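Local coordinates for Galactose/lactose metabolism regulatory protein GAL80 (Saccharomyces cerevisiae, PDB 3BTV) that represses the galactose and lactose metabolic genes by binding the activator GAL4 and blocking its transcriptional activation when no inducing sugar is present, at residues Ile52-Ser57 / Ser88-Ile93; Ile93-Gln98 / Met107-Phe112; Lys165-Gln170 / Ser318-Tyr323; Gly171-Ile176 / Arg304-Glu309. The protein carries 1 engineered substitution. One frame throughout, in Å; residues are numbered along the deposited sequence.

Contact 1 of 4, residues Ile52-Ser57 / Ser88-Ile93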
loop_
_atom_site.group_PDB
_atom_site.type_symbol
_atom_site.label_atom_id
_atom_site.label_comp_id
_atom_site.label_asym_id
_atom_site.label_seq_id
_atom_site.Cartn_x
_atom_site.Cartn_y
_atom_site.Cartn_z
ATOM N N ILE B 52 36.389 26.643 5.423
ATOM C CA ILE B 52 36.189 26.914 4.004
ATOM C C ILE B 52 37.349 27.723 3.432
ATOM O O ILE B 52 37.438 28.934 3.639
ATOM C CB ILE B 52 34.858 27.652 3.762
ATOM C CG1 ILE B 52 33.677 26.722 4.068
ATOM C CG2 ILE B 52 34.771 28.156 2.337
ATOM C CD1 ILE B 52 32.316 27.387 3.926
ATOM N N THR B 53 38.233 27.047 2.706
ATOM C CA THR B 53 39.431 27.681 2.175
ATOM C C THR B 53 39.300 28.017 0.692
ATOM O O THR B 53 40.127 28.738 0.136
ATOM C CB THR B 53 40.669 26.787 2.367
ATOM O OG1 THR B 53 40.543 25.613 1.553
ATOM C CG2 THR B 53 40.814 26.382 3.829
ATOM N N ALA B 54 38.264 27.490 0.054
ATOM C CA ALA B 54 38.058 27.724 -1.369
ATOM C C ALA B 54 36.576 27.820 -1.699
ATOM O O ALA B 54 35.733 27.296 -0.972
ATOM C CB ALA B 54 38.709 26.627 -2.181
ATOM N N LEU B 55 36.262 28.482 -2.807
ATOM C CA LEU B 55 34.874 28.700 -3.195
ATOM C C LEU B 55 34.844 28.949 -4.693
ATOM O O LEU B 55 35.706 29.654 -5.217
ATOM C CB LEU B 55 34.323 29.924 -2.463
ATOM C CG LEU B 55 32.913 29.871 -1.889
ATOM C CD1 LEU B 55 32.867 28.889 -0.740
ATOM C CD2 LEU B 55 32.471 31.249 -1.427
ATOM N N TYR B 56 33.867 28.379 -5.390
ATOM C CA TYR B 56 33.765 28.625 -6.827
ATOM C C TYR B 56 32.341 28.695 -7.352
ATOM O O TYR B 56 31.463 27.974 -6.902
ATOM C CB TYR B 56 34.536 27.578 -7.635
ATOM C CG TYR B 56 34.176 27.592 -9.104
ATOM C CD1 TYR B 56 34.761 28.505 -9.976
ATOM C CD2 TYR B 56 33.235 26.708 -9.618
ATOM C CE1 TYR B 56 34.430 28.530 -11.323
ATOM C CE2 TYR B 56 32.895 26.726 -10.962
ATOM C CZ TYR B 56 33.498 27.639 -11.811
ATOM O OH TYR B 56 33.163 27.659 -13.145
ATOM N N SER B 57 32.140 29.571 -8.326
ATOM C CA SER B 57 30.903 29.615 -9.093
ATOM C C SER B 57 31.179 30.353 -10.401
ATOM O O SER B 57 32.181 31.066 -10.515
ATOM C CB SER B 57 29.785 30.300 -8.298
ATOM O OG SER B 57 30.073 31.665 -8.064
ATOM N N SER B 88 45.662 23.183 -4.006
ATOM C CA SER B 88 46.073 22.223 -2.993
ATOM C C SER B 88 45.675 22.705 -1.605
ATOM O O SER B 88 46.005 22.074 -0.602
ATOM C CB SER B 88 47.579 21.986 -3.062
ATOM O OG SER B 88 48.279 23.215 -3.172
ATOM N N THR B 89 44.961 23.825 -1.554
ATOM C CA THR B 89 44.462 24.354 -0.290
ATOM C C THR B 89 43.175 23.648 0.115
ATOM O O THR B 89 42.565 23.992 1.126
ATOM C CB THR B 89 44.192 25.866 -0.379
ATOM O OG1 THR B 89 43.211 26.120 -1.391
ATOM C CG2 THR B 89 45.473 26.617 -0.720
ATOM N N ILE B 90 42.777 22.653 -0.675
ATOM C CA ILE B 90 41.492 21.980 -0.493
ATOM C C ILE B 90 41.627 20.509 -0.105
ATOM O O ILE B 90 42.331 19.743 -0.762
ATOM C CB ILE B 90 40.639 22.043 -1.774
ATOM C CG1 ILE B 90 40.476 23.486 -2.250
ATOM C CG2 ILE B 90 39.279 21.400 -1.532
ATOM C CD1 ILE B 90 39.833 23.602 -3.621
ATOM N N ASP B 91 40.924 20.116 0.952
ATOM C CA ASP B 91 40.937 18.730 1.418
ATOM C C ASP B 91 39.630 18.011 1.092
ATOM O O ASP B 91 39.622 16.830 0.739
ATOM C CB ASP B 91 41.176 18.680 2.923
ATOM C CG ASP B 91 42.416 19.436 3.337
ATOM O OD1 ASP B 91 43.391 19.456 2.555
ATOM O OD2 ASP B 91 42.414 20.006 4.449
ATOM N N MET B 92 38.522 18.729 1.231
ATOM C CA MET B 92 37.216 18.174 0.913
ATOM C C MET B 92 36.450 19.072 -0.046
ATOM O O MET B 92 36.260 20.259 0.222
ATOM C CB MET B 92 36.392 17.961 2.181
ATOM C CG MET B 92 34.938 17.589 1.890
ATOM S SD MET B 92 33.928 17.263 3.358
ATOM C CE MET B 92 34.624 15.710 3.893
ATOM N N ILE B 93 36.009 18.505 -1.162
ATOM C CA ILE B 93 35.195 19.255 -2.111
ATOM C C ILE B 93 33.723 18.918 -1.910
ATOM O O ILE B 93 33.353 17.748 -1.811
ATOM C CB ILE B 93 35.617 18.988 -3.570
ATOM C CG1 ILE B 93 36.980 19.632 -3.849
ATOM C CG2 ILE B 93 34.579 19.525 -4.536
ATOM C CD1 ILE B 93 37.583 19.255 -5.189
#
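Thr89 meets Thr53 and Ile90 meets Ala54 where the turn leading into strand 92-95 passes strand 50-56 of the Rossmann fold. Both strands belong to one parallel sheet, and strand 21-26 lies between them. The touch is therefore made by the incoming turn and not by strand pairing.

Thr89 comes first. Its carbonyl O accepts a hydrogen bond from Thr53 OG1 at 2.6 Å. The hydroxyl stands above the carbonyl plane, 46° out of it. Thr53 reaches the acceptor because its OG1 lies between its own backbone N and carbonyl carbon (chi1 67°). Its methyl CG2 grazes the same oxygen, with Thr53 CG2 to Thr89 O at 4.0 Å. The hydroxyl of Thr89 is engaged by Ser87. A valine in place of Thr53 removes the hydroxyl and would probably leave Thr89 O without this donor, so this polar tie between the turn and strand 50-56 would be lost.

Ile90 follows with an apolar contact. Its CD1 lies 3.5 Å from Ala54 CB, and its CG1 comes almost as close to the same methyl. Phe84 of helix 81-86 also packs on Ala54. The backbone O of Ile90 accepts a hydrogen bond from Asn116 ND2.

Asp91 turns to the intervening strand 21-26, where its OD1 forms a salt bridge with Arg22 NH2.

Contact 2 of 4, residues Ile93-Gln98 / Met107-Phe112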
loop_
_atom_site.group_PDB
_atom_site.type_symbol
_atom_site.label_atom_id
_atom_site.label_comp_id
_atom_site.label_asym_id
_atom_site.label_seq_id
_atom_site.Cartn_x
_atom_site.Cartn_y
_atom_site.Cartn_z
ATOM N N ILE B 93 36.009 18.505 -1.162
ATOM C CA ILE B 93 35.195 19.255 -2.111
ATOM C C ILE B 93 33.723 18.918 -1.910
ATOM O O ILE B 93 33.353 17.748 -1.811
ATOM C CB ILE B 93 35.617 18.988 -3.570
ATOM C CG1 ILE B 93 36.980 19.632 -3.849
ATOM C CG2 ILE B 93 34.579 19.525 -4.536
ATOM C CD1 ILE B 93 37.583 19.255 -5.189
ATOM N N VAL B 94 32.896 19.955 -1.820
ATOM C CA VAL B 94 31.457 19.778 -1.689
ATOM C C VAL B 94 30.763 20.335 -2.923
ATOM O O VAL B 94 30.983 21.482 -3.298
ATOM C CB VAL B 94 30.906 20.502 -0.450
ATOM C CG1 VAL B 94 29.429 20.186 -0.273
ATOM C CG2 VAL B 94 31.682 20.094 0.784
ATOM N N ILE B 95 29.942 19.515 -3.566
ATOM C CA ILE B 95 29.151 19.975 -4.702
ATOM C C ILE B 95 27.690 20.110 -4.279
ATOM O O ILE B 95 27.015 19.112 -4.012
ATOM C CB ILE B 95 29.248 19.017 -5.897
ATOM C CG1 ILE B 95 30.546 19.246 -6.665
ATOM C CG2 ILE B 95 28.091 19.233 -6.846
ATOM C CD1 ILE B 95 31.753 18.659 -6.005
ATOM N N ALA B 96 27.210 21.349 -4.199
ATOM C CA ALA B 96 25.819 21.602 -3.824
ATOM C C ALA B 96 25.119 22.446 -4.887
ATOM O O ALA B 96 24.647 23.554 -4.622
ATOM C CB ALA B 96 25.740 22.262 -2.456
ATOM N N ILE B 97 25.075 21.905 -6.097
ATOM C CA ILE B 97 24.425 22.551 -7.225
ATOM C C ILE B 97 23.312 21.633 -7.705
ATOM O O ILE B 97 23.196 20.505 -7.232
ATOM C CB ILE B 97 25.409 22.757 -8.381
ATOM C CG1 ILE B 97 26.065 21.426 -8.751
ATOM C CG2 ILE B 97 26.471 23.781 -8.006
ATOM C CD1 ILE B 97 26.990 21.512 -9.945
ATOM N N GLN B 98 22.507 22.102 -8.652
ATOM C CA GLN B 98 21.392 21.303 -9.150
ATOM C C GLN B 98 21.891 19.989 -9.751
ATOM O O GLN B 98 22.929 19.952 -10.417
ATOM C CB GLN B 98 20.599 22.088 -10.192
ATOM C CG GLN B 98 21.431 22.526 -11.374
ATOM C CD GLN B 98 20.586 23.118 -12.480
ATOM O OE1 GLN B 98 21.060 23.314 -13.601
ATOM N NE2 GLN B 98 19.324 23.402 -12.173
ATOM N N MET B 107 32.777 15.683 -13.454
ATOM C CA MET B 107 33.713 14.956 -14.321
ATOM C C MET B 107 35.021 15.709 -14.560
ATOM O O MET B 107 36.096 15.177 -14.274
ATOM C CB MET B 107 33.056 14.519 -15.639
ATOM C CG MET B 107 31.911 13.530 -15.455
ATOM S SD MET B 107 32.310 12.103 -14.414
ATOM C CE MET B 107 33.111 11.015 -15.586
ATOM N N PRO B 108 34.935 16.953 -15.072
ATOM C CA PRO B 108 36.133 17.774 -15.287
ATOM C C PRO B 108 36.818 18.089 -13.966
ATOM O O PRO B 108 38.044 18.092 -13.881
ATOM C CB PRO B 108 35.570 19.064 -15.900
ATOM C CG PRO B 108 34.220 18.688 -16.440
ATOM C CD PRO B 108 33.707 17.640 -15.510
ATOM N N LEU B 109 36.018 18.359 -12.941
ATOM C CA LEU B 109 36.545 18.661 -11.615
ATOM C C LEU B 109 37.434 17.523 -11.108
ATOM O O LEU B 109 38.541 17.752 -10.632
ATOM C CB LEU B 109 35.388 18.914 -10.636
ATOM C CG LEU B 109 35.719 19.424 -9.227
ATOM C CD1 LEU B 109 34.542 20.194 -8.648
ATOM C CD2 LEU B 109 36.114 18.279 -8.302
ATOM N N LEU B 110 36.934 16.294 -11.205
ATOM C CA LEU B 110 37.706 15.138 -10.769
ATOM C C LEU B 110 39.005 15.035 -11.558
ATOM O O LEU B 110 40.035 14.618 -11.028
ATOM C CB LEU B 110 36.897 13.854 -10.930
ATOM C CG LEU B 110 35.977 13.496 -9.769
ATOM C CD1 LEU B 110 35.068 12.356 -10.158
ATOM C CD2 LEU B 110 36.801 13.144 -8.530
ATOM N N GLU B 111 38.955 15.421 -12.828
ATOM C CA GLU B 111 40.147 15.368 -13.665
ATOM C C GLU B 111 41.183 16.401 -13.230
ATOM O O GLU B 111 42.350 16.063 -13.043
ATOM C CB GLU B 111 39.793 15.534 -15.142
ATOM C CG GLU B 111 40.943 15.212 -16.087
ATOM C CD GLU B 111 41.360 13.751 -16.028
ATOM O OE1 GLU B 111 40.693 12.970 -15.315
ATOM O OE2 GLU B 111 42.352 13.382 -16.696
ATOM N N PHE B 112 40.759 17.654 -13.069
ATOM C CA PHE B 112 41.662 18.707 -12.602
ATOM C C PHE B 112 42.109 18.399 -11.176
ATOM O O PHE B 112 43.188 18.802 -10.744
ATOM C CB PHE B 112 40.977 20.077 -12.633
ATOM C CG PHE B 112 40.544 20.519 -14.005
ATOM C CD1 PHE B 112 39.199 20.705 -14.295
ATOM C CD2 PHE B 112 41.481 20.763 -15.000
ATOM C CE1 PHE B 112 38.795 21.117 -15.554
ATOM C CE2 PHE B 112 41.085 21.174 -16.260
ATOM C CZ PHE B 112 39.742 21.353 -16.538
#
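Ile93 and Leu109 bring the two backbones nearest each other, with 9.6 Å between Ile93 CA and Leu109 CA. Segment 93-98 starts as strand up to Ile95 and then leaves the sheet as loop. Segment 107-112 is helical. Its helix is kinked at Pro108, whose N makes no bond to the preceding turn. Helical bonding continues across the kink, as from Glu111 N to Met107 O. The spacing leaves the whole contact to side chains.

Ile93 and Ile95 are two residues apart on the strand, so both point to the helix. Between them, Val94 turns to the other face and packs on Val23 and Phe25. Leu109 alone answers the two isoleucines, one methyl to each. Its CG is anti to the backbone N (chi1 -172°), which extends the isobutyl group toward the sheet. Leu109 CD2 meets Ile93 CD1 at 3.6 Å, and these two side chains run alongside each other in opposite directions. The other branch, Leu109 CD1, meets Ile95 CD1 tip to tip at 4.1 Å. Leu109 CD1 also lies 4.2 Å from Ile93 CG2.

Strand 92-95, helix 102-112 and strand 121-125 form a beta-alpha-beta unit of the Rossmann fold. Leu122 of the last strand also touches both isoleucines, and Leu81 of helix 81-86 touches Leu109. Ile93, Ile95 and Leu109 are all buried. The contact is purely apolar, with no hydrogen bond across it, so the helix is held on the sheet here by methyl packing and the exclusion of water.

Contact 3 of 4, residues Lys165-Gln170 / Ser318-Tyr323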
loop_
_atom_site.group_PDB
_atom_site.type_symbol
_atom_site.label_atom_id
_atom_site.label_comp_id
_atom_site.label_asym_id
_atom_site.label_seq_id
_atom_site.Cartn_x
_atom_site.Cartn_y
_atom_site.Cartn_z
ATOM N N LYS B 165 16.429 2.101 13.922
ATOM C CA LYS B 165 17.398 1.091 13.497
ATOM C C LYS B 165 17.914 0.311 14.710
ATOM O O LYS B 165 18.053 -0.912 14.662
ATOM C CB LYS B 165 18.582 1.743 12.786
ATOM C CG LYS B 165 19.609 0.741 12.190
ATOM C CD LYS B 165 20.647 1.496 11.344
ATOM C CE LYS B 165 21.829 0.627 10.921
ATOM N NZ LYS B 165 21.439 -0.563 10.138
ATOM N N GLU B 166 18.210 1.036 15.790
ATOM C CA GLU B 166 18.735 0.419 17.006
ATOM C C GLU B 166 17.715 -0.549 17.578
ATOM O O GLU B 166 18.049 -1.691 17.881
ATOM C CB GLU B 166 19.109 1.476 18.055
ATOM C CG GLU B 166 20.351 2.280 17.684
ATOM C CD GLU B 166 20.619 3.449 18.625
ATOM O OE1 GLU B 166 19.825 3.660 19.569
ATOM O OE2 GLU B 166 21.623 4.164 18.410
ATOM N N LEU B 167 16.465 -0.095 17.698
ATOM C CA LEU B 167 15.405 -0.938 18.241
ATOM C C LEU B 167 15.223 -2.207 17.406
ATOM O O LEU B 167 15.138 -3.325 17.927
ATOM C CB LEU B 167 14.106 -0.143 18.355
ATOM C CG LEU B 167 14.204 0.922 19.463
ATOM C CD1 LEU B 167 13.111 1.974 19.379
ATOM C CD2 LEU B 167 14.236 0.272 20.869
ATOM N N ILE B 168 15.164 -2.030 16.100
ATOM C CA ILE B 168 15.010 -3.167 15.217
ATOM C C ILE B 168 16.178 -4.133 15.341
ATOM O O ILE B 168 15.969 -5.330 15.500
ATOM C CB ILE B 168 14.861 -2.727 13.771
ATOM C CG1 ILE B 168 13.545 -1.961 13.618
ATOM C CG2 ILE B 168 14.921 -3.935 12.838
ATOM C CD1 ILE B 168 13.423 -1.223 12.288
ATOM N N SER B 169 17.397 -3.609 15.265
ATOM C CA SER B 169 18.580 -4.457 15.297
ATOM C C SER B 169 18.688 -5.195 16.630
ATOM O O SER B 169 19.180 -6.315 16.677
ATOM C CB SER B 169 19.849 -3.641 15.032
ATOM O OG SER B 169 20.189 -2.864 16.165
ATOM N N GLN B 170 18.198 -4.589 17.708
ATOM C CA GLN B 170 18.289 -5.230 19.031
ATOM C C GLN B 170 17.142 -6.162 19.371
ATOM O O GLN B 170 17.046 -6.638 20.500
ATOM C CB GLN B 170 18.414 -4.174 20.119
ATOM C CG GLN B 170 19.703 -3.414 20.017
ATOM C CD GLN B 170 19.833 -2.392 21.109
ATOM O OE1 GLN B 170 18.834 -1.953 21.687
ATOM N NE2 GLN B 170 21.063 -1.997 21.401
ATOM N N SER B 318 9.698 13.246 12.064
ATOM C CA SER B 318 9.613 14.115 13.220
ATOM C C SER B 318 9.009 13.400 14.430
ATOM O O SER B 318 8.856 13.990 15.492
ATOM C CB SER B 318 8.802 15.365 12.881
ATOM O OG SER B 318 7.440 15.039 12.681
ATOM N N ASN B 319 8.670 12.125 14.273
ATOM C CA ASN B 319 8.072 11.371 15.367
ATOM C C ASN B 319 8.299 9.862 15.239
ATOM O O ASN B 319 8.139 9.300 14.157
ATOM C CB ASN B 319 6.578 11.671 15.428
ATOM C CG ASN B 319 5.978 11.344 16.770
ATOM O OD1 ASN B 319 6.576 11.608 17.812
ATOM N ND2 ASN B 319 4.781 10.779 16.757
ATOM N N LEU B 320 8.682 9.218 16.342
ATOM C CA LEU B 320 8.810 7.752 16.406
ATOM C C LEU B 320 7.963 7.172 17.545
ATOM O O LEU B 320 8.062 7.595 18.711
ATOM C CB LEU B 320 10.273 7.328 16.580
ATOM C CG LEU B 320 10.565 5.848 16.901
ATOM C CD1 LEU B 320 10.184 4.933 15.749
ATOM C CD2 LEU B 320 12.029 5.672 17.224
ATOM N N VAL B 321 7.132 6.203 17.200
ATOM C CA VAL B 321 6.237 5.572 18.160
ATOM C C VAL B 321 6.402 4.053 18.166
ATOM O O VAL B 321 6.457 3.422 17.111
ATOM C CB VAL B 321 4.766 5.892 17.834
ATOM C CG1 VAL B 321 3.872 5.420 18.963
ATOM C CG2 VAL B 321 4.570 7.403 17.615
ATOM N N LEU B 322 6.446 3.474 19.360
ATOM C CA LEU B 322 6.503 2.031 19.540
ATOM C C LEU B 322 5.313 1.576 20.344
ATOM O O LEU B 322 4.986 2.177 21.378
ATOM C CB LEU B 322 7.760 1.637 20.309
ATOM C CG LEU B 322 9.056 1.522 19.529
ATOM C CD1 LEU B 322 10.185 1.473 20.528
ATOM C CD2 LEU B 322 9.023 0.263 18.668
ATOM N N TYR B 323 4.713 0.475 19.902
ATOM C CA TYR B 323 3.474 -0.033 20.487
ATOM C C TYR B 323 3.610 -1.498 20.804
ATOM O O TYR B 323 4.023 -2.294 19.947
ATOM C CB TYR B 323 2.313 0.044 19.505
ATOM C CG TYR B 323 2.087 1.337 18.780
ATOM C CD1 TYR B 323 1.097 2.214 19.199
ATOM C CD2 TYR B 323 2.799 1.646 17.627
ATOM C CE1 TYR B 323 0.843 3.383 18.519
ATOM C CE2 TYR B 323 2.542 2.808 16.928
ATOM C CZ TYR B 323 1.565 3.676 17.385
ATOM O OH TYR B 323 1.312 4.855 16.722
#
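Leu167 packs on Leu322 and Leu320, joining helix 159-169 to the mixed beta sheet of the C-terminal domain in a helix-on-sheet arrangement. Leu320 and Leu322 are alternate residues of strand 319-324, so both side chains face the helix.

Leu167 CB points toward the strand but stays back, 4.8 Å from Leu322 CD1. Its CG lies anti to the carbonyl carbon (chi1 -70°) and comes within 4.2 Å of Leu322 CD1. At the tip, CD1 lies over Leu322, but its modelled approach to Leu322 CD1 is too short to be trusted. The same Leu167 CD1 is 4.4 Å from Leu320 CD2, a looser contact. The other methyl, Leu167 CD2, passes Leu322 CD1 at 4.2 Å. The Leu167 and Leu322 side chains cross obliquely.

Tyr172, just beyond the helix, touches both of these leucines. Leu320 is also packed by Arg163 and Tyr160, one and two turns back along the helix from Leu167, and by Leu306 and Leu308 of the neighbouring strand. That strand pairing opens with a classic beta bulge, where Ser318 and Asn319 both face Glu309.

The helix finishes at Ser169. Glu166 O accepts two donors there from the same face of its plane: Gln170 N, and Ser169 OG at 3.0 Å, tilted 30° from the carbonyl plane.

Contact 4 of 4, residues Gly171-Ile176 / Arg304-Glu309. Engineered in segment 304-309: Arg304 (natural residue Gly).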
loop_
_atom_site.group_PDB
_atom_site.type_symbol
_atom_site.label_atom_id
_atom_site.label_comp_id
_atom_site.label_asym_id
_atom_site.label_seq_id
_atom_site.Cartn_x
_atom_site.Cartn_y
_atom_site.Cartn_z
ATOM N N GLY B 171 16.257 -6.419 18.411
ATOM C CA GLY B 171 15.192 -7.378 18.634
ATOM C C GLY B 171 13.960 -6.822 19.315
ATOM O O GLY B 171 13.040 -7.579 19.637
ATOM N N TYR B 172 13.929 -5.508 19.523
ATOM C CA TYR B 172 12.820 -4.894 20.250
ATOM C C TYR B 172 11.472 -5.097 19.581
ATOM O O TYR B 172 10.451 -5.111 20.258
ATOM C CB TYR B 172 13.063 -3.399 20.433
ATOM C CG TYR B 172 12.320 -2.769 21.582
ATOM C CD1 TYR B 172 12.710 -3.004 22.897
ATOM C CD2 TYR B 172 11.251 -1.903 21.353
ATOM C CE1 TYR B 172 12.042 -2.412 23.953
ATOM C CE2 TYR B 172 10.579 -1.296 22.407
ATOM C CZ TYR B 172 10.982 -1.556 23.702
ATOM O OH TYR B 172 10.327 -0.972 24.758
ATOM N N ILE B 173 11.442 -5.221 18.256
ATOM C CA ILE B 173 10.149 -5.442 17.601
ATOM C C ILE B 173 9.939 -6.880 17.135
ATOM O O ILE B 173 8.871 -7.227 16.652
ATOM C CB ILE B 173 9.838 -4.427 16.479
ATOM C CG1 ILE B 173 10.659 -4.701 15.234
ATOM C CG2 ILE B 173 10.031 -2.962 16.962
ATOM C CD1 ILE B 173 10.111 -3.933 14.029
ATOM N N GLY B 174 10.938 -7.724 17.356
ATOM C CA GLY B 174 10.873 -9.110 16.927
ATOM C C GLY B 174 11.271 -9.153 15.460
ATOM O O GLY B 174 11.976 -8.262 14.982
ATOM N N ASP B 175 10.831 -10.178 14.746
ATOM C CA ASP B 175 11.036 -10.226 13.309
ATOM C C ASP B 175 10.061 -9.290 12.613
ATOM O O ASP B 175 8.938 -9.128 13.074
ATOM C CB ASP B 175 10.789 -11.631 12.812
ATOM C CG ASP B 175 11.743 -12.625 13.431
ATOM O OD1 ASP B 175 12.898 -12.225 13.689
ATOM O OD2 ASP B 175 11.334 -13.783 13.672
ATOM N N ILE B 176 10.469 -8.707 11.491
ATOM C CA ILE B 176 9.556 -7.864 10.723
ATOM C C ILE B 176 8.588 -8.726 9.912
ATOM O O ILE B 176 9.003 -9.522 9.082
ATOM C CB ILE B 176 10.302 -6.890 9.811
ATOM C CG1 ILE B 176 11.388 -6.168 10.617
ATOM C CG2 ILE B 176 9.309 -5.889 9.174
ATOM C CD1 ILE B 176 11.991 -4.956 9.928
ATOM N N ARG B 304 6.337 -6.117 18.524
ATOM C CA ARG B 304 5.880 -4.742 18.664
ATOM C C ARG B 304 5.742 -4.123 17.296
ATOM O O ARG B 304 6.323 -4.619 16.322
ATOM C CB ARG B 304 6.887 -3.901 19.453
ATOM C CG ARG B 304 7.040 -4.256 20.926
ATOM C CD ARG B 304 7.918 -3.200 21.623
ATOM N NE ARG B 304 8.101 -3.484 23.039
ATOM C CZ ARG B 304 8.906 -4.429 23.520
ATOM N NH1 ARG B 304 9.616 -5.192 22.696
ATOM N NH2 ARG B 304 9.004 -4.612 24.832
ATOM N N ASP B 305 4.966 -3.046 17.221
ATOM C CA ASP B 305 4.915 -2.238 16.008
ATOM C C ASP B 305 5.694 -0.957 16.228
ATOM O O ASP B 305 5.750 -0.426 17.347
ATOM C CB ASP B 305 3.480 -1.877 15.642
ATOM C CG ASP B 305 2.698 -3.071 15.106
ATOM O OD1 ASP B 305 3.308 -4.146 14.881
ATOM O OD2 ASP B 305 1.476 -2.927 14.910
ATOM N N LEU B 306 6.273 -0.458 15.145
ATOM C CA LEU B 306 7.040 0.778 15.161
ATOM C C LEU B 306 6.451 1.659 14.069
ATOM O O LEU B 306 6.171 1.183 12.982
ATOM C CB LEU B 306 8.495 0.441 14.842
ATOM C CG LEU B 306 9.589 1.485 14.829
ATOM C CD1 LEU B 306 10.921 0.774 15.029
ATOM C CD2 LEU B 306 9.558 2.170 13.495
ATOM N N LYS B 307 6.268 2.929 14.361
ATOM C CA LYS B 307 5.772 3.886 13.382
ATOM C C LYS B 307 6.582 5.192 13.403
ATOM O O LYS B 307 6.816 5.800 14.464
ATOM C CB LYS B 307 4.293 4.184 13.633
ATOM C CG LYS B 307 3.727 5.266 12.710
ATOM C CD LYS B 307 2.551 5.997 13.375
ATOM C CE LYS B 307 1.291 5.143 13.378
ATOM N NZ LYS B 307 0.874 4.791 11.977
ATOM N N LEU B 308 7.048 5.605 12.233
ATOM C CA LEU B 308 7.713 6.904 12.091
ATOM C C LEU B 308 6.789 7.800 11.295
ATOM O O LEU B 308 6.256 7.375 10.278
ATOM C CB LEU B 308 9.032 6.748 11.328
ATOM C CG LEU B 308 10.166 6.003 12.029
ATOM C CD1 LEU B 308 10.819 4.995 11.089
ATOM C CD2 LEU B 308 11.197 6.974 12.579
ATOM N N GLU B 309 6.583 9.032 11.746
ATOM C CA GLU B 309 5.744 9.965 10.992
ATOM C C GLU B 309 6.414 11.304 10.857
ATOM O O GLU B 309 7.313 11.636 11.629
ATOM C CB GLU B 309 4.418 10.242 11.683
ATOM C CG GLU B 309 3.653 9.082 12.221
ATOM C CD GLU B 309 2.552 9.573 13.144
ATOM O OE1 GLU B 309 2.848 10.443 14.003
ATOM O OE2 GLU B 309 1.396 9.118 12.998
#
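Tyr172 and Arg304 carry this contact, and Arg304 is an engineered residue that replaces the natural glycine of the wild-type repressor; the protein is a super-repressor mutant.

Two hydrogen bonds cross the contact. Arg304 NH1 gives one to Tyr172 O at 2.6 Å. It arrives in the carbonyl plane on a lone pair, and the oxygen lies near the guanidinium plane. The second, from Arg304 N to Ile173 O at 3.3 Å, is weak.

The stacking interaction is with the same tyrosine. The guanidinium lies flat over one face of the ring, with centres 3.7 Å apart and planes at 11°. Arg304 CZ is 16° off the ring normal, which makes this a cation-pi contact. The arginine chain is extended from CG to NE, and Arg304 CD rests 3.4 Å from Tyr172 CE2. The ring is further fixed at its far end, where Tyr172 OH is hydrogen-bonded to Glu354. A leucine in place of Tyr172 would probably leave the guanidinium without its flat partner and Glu354 without the hydroxyl.

Apolar packing is lighter, with Ile173 CG2 4.3 Å from Leu306 CB. Separately, Ile173 CB makes a van der Waals contact with the backbone oxygen Arg304 O at 3.5 Å.

Segment 171-176 is the link from helix 159-169 to strand 176-184. Gly171, at positive phi, is the C-prime residue of the Schellman motif that ends the helix. Ile173 then packs between Ile168 of that helix and the sheet, touching Ile299 of strand 295-301 and Leu322 of strand 319-324. Leu306 lies under the same helix, against Ala164.

In the fold
The four contacts form two pairs on opposite sides of the chain's centre. Contacts 1 and 2 lie in the Rossmann-fold part, with centres 11 Å apart. They share Ile93, strand 92-95 and the parallel sheet, and contact 1 closes before contact 2 opens. Contacts 3 and 4 come later, with centres 6 Å apart, and contact 4 is nested inside the loop closed by contact 3. Their strands 305-310 and 319-324 are antiparallel neighbours in the mixed sheet, and helix 159-169 is followed, after Gln170, by segment 171-176. The pairs are about 37 to 43 Å apart, centre to centre, and do not touch. Each pair thus knits its own sheet region, and the engineered Arg304 belongs to the second.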